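Local coordinates for hypothetical protein Rv2632c/MT2708 (Mycobacterium tuberculosis, PDB 2FGG), which is of unknown function but belongs to the Rv2632c-like family and is related to M. tuberculosis Rv1738, at residues C11-L16 / A26-S31. Sequence-based numbering, arbitrary orientation.
Sequences CQIDVL and AKARLS
Asp14 and Arg29 face each other as a hydrogen-bonded antiparallel pair, their backbones joined twice: Asp14 N reaches Arg29 O at 3.1 Å, and Arg29 N gives a nearly straight bond (174°) to Asp14 O. Their side chains add a long salt bridge, OD2 of Asp14 to NH2 of Arg29 at 3.5 Å. The arginine runs extended from its backbone and then bends at chi3 (46°), which turns NE and NH2 toward the aspartate, with Asp14 CB at the guanidinium's edge; carboxylate and guanidinium planes stand 71° apart, so the ions meet obliquely rather than as a two-pronged pair. Asp14, Lys27 and Arg29 suit this face, which turns away from the helix; Leu16 also lies on it. Leu16 and Lys27 form the next hydrogen-bonded pair, with Leu16 N to Lys27 O and Lys27 N to Leu16 O both 2.9 Å; between the two, Val15 and Ala28 are a non-hydrogen-bonded pair. These rungs build the first hairpin of a three-stranded antiparallel meander, 14-19, 24-32 and 35-43, packed against the long helix 54-83. On the helix-facing side, the small Ala28 leaves room for CG2 of Ile13, 3.8 Å from its CB, while CG1 of Ile13 lies 4.1 Å from CD1 of Leu30. That same methyl also meets CB of Cys11. Leu65 and Leu72 of the helix touch Ala28 and Leu30, whose backbones hydrogen-bond to Gly39 and Met37 of strand 35-43.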
# COMPACT_ATOMS: atom_id res chain seq x y z
N CYS A 11 -7.92 7.93 -9.11
CA CYS A 11 -6.98 8.16 -8.02
C CYS A 11 -5.57 8.05 -8.54
O CYS A 11 -5.34 7.57 -9.64
CB CYS A 11 -7.13 7.11 -6.92
SG CYS A 11 -8.74 7.00 -6.22
N GLN A 12 -4.64 8.51 -7.71
CA GLN A 12 -3.26 8.14 -7.86
C GLN A 12 -2.73 7.71 -6.52
O GLN A 12 -3.03 8.31 -5.49
CB GLN A 12 -2.45 9.31 -8.40
CG GLN A 12 -2.56 9.43 -9.89
CD GLN A 12 -1.51 10.31 -10.46
OE1 GLN A 12 -1.38 11.47 -10.06
NE2 GLN A 12 -0.74 9.78 -11.40
N ILE A 13 -1.96 6.63 -6.54
CA ILE A 13 -1.25 6.18 -5.37
C ILE A 13 0.19 6.60 -5.59
O ILE A 13 0.79 6.26 -6.60
CB ILE A 13 -1.40 4.65 -5.19
CG1 ILE A 13 -2.85 4.30 -4.86
CG2 ILE A 13 -0.49 4.14 -4.08
CD1 ILE A 13 -3.22 2.90 -5.20
N ASP A 14 0.72 7.37 -4.64
CA ASP A 14 2.08 7.90 -4.71
C ASP A 14 3.05 6.96 -3.99
O ASP A 14 3.01 6.86 -2.77
CB ASP A 14 2.12 9.29 -4.08
CG ASP A 14 1.32 10.34 -4.85
OD1 ASP A 14 1.40 10.38 -6.10
OD2 ASP A 14 0.61 11.14 -4.21
N VAL A 15 3.92 6.30 -4.75
CA VAL A 15 4.88 5.34 -4.18
C VAL A 15 6.26 5.95 -4.04
O VAL A 15 6.78 6.53 -4.99
CB VAL A 15 4.99 4.03 -5.02
CG1 VAL A 15 5.87 3.01 -4.30
CG2 VAL A 15 3.63 3.45 -5.30
N LEU A 16 6.85 5.81 -2.85
CA LEU A 16 8.23 6.19 -2.60
C LEU A 16 9.03 4.94 -2.24
O LEU A 16 8.60 4.16 -1.40
CB LEU A 16 8.29 7.21 -1.46
CG LEU A 16 9.64 7.58 -0.83
CD1 LEU A 16 10.50 8.42 -1.76
CD2 LEU A 16 9.43 8.31 0.48
N ALA A 26 9.36 0.70 0.92
CA ALA A 26 8.41 1.41 0.10
C ALA A 26 7.21 1.88 0.91
O ALA A 26 6.75 1.20 1.83
CB ALA A 26 7.95 0.56 -1.07
N LYS A 27 6.75 3.08 0.57
CA LYS A 27 5.53 3.64 1.11
C LYS A 27 4.59 3.92 -0.05
O LYS A 27 4.99 4.55 -1.03
CB LYS A 27 5.84 4.92 1.89
CG LYS A 27 6.51 4.65 3.23
CD LYS A 27 6.97 5.92 3.91
CE LYS A 27 7.40 5.63 5.32
NZ LYS A 27 7.40 6.88 6.13
N ALA A 28 3.36 3.41 0.04
CA ALA A 28 2.30 3.68 -0.95
C ALA A 28 1.17 4.50 -0.31
O ALA A 28 0.42 3.99 0.53
CB ALA A 28 1.76 2.39 -1.53
N ARG A 29 1.07 5.77 -0.69
CA ARG A 29 0.11 6.70 -0.10
C ARG A 29 -1.13 6.89 -0.96
O ARG A 29 -1.03 7.20 -2.13
CB ARG A 29 0.78 8.05 0.18
CG ARG A 29 -0.17 9.12 0.73
CD ARG A 29 0.48 10.49 0.88
NE ARG A 29 1.25 10.87 -0.30
CZ ARG A 29 1.98 11.98 -0.42
NH1 ARG A 29 2.04 12.86 0.58
NH2 ARG A 29 2.65 12.22 -1.54
N LEU A 30 -2.29 6.70 -0.35
CA LEU A 30 -3.57 6.95 -1.00
C LEU A 30 -4.42 7.90 -0.14
O LEU A 30 -4.55 7.71 1.07
CB LEU A 30 -4.31 5.62 -1.22
CG LEU A 30 -5.78 5.63 -1.67
CD1 LEU A 30 -5.97 6.26 -3.05
CD2 LEU A 30 -6.34 4.22 -1.65
N SER A 31 -4.96 8.94 -0.77
CA SER A 31 -5.94 9.80 -0.11
C SER A 31 -7.31 9.21 -0.34
O SER A 31 -7.77 9.11 -1.48
CB SER A 31 -5.88 11.22 -0.67
OG SER A 31 -4.79 11.94 -0.13
O HOH W 1 -3.92 9.51 -3.50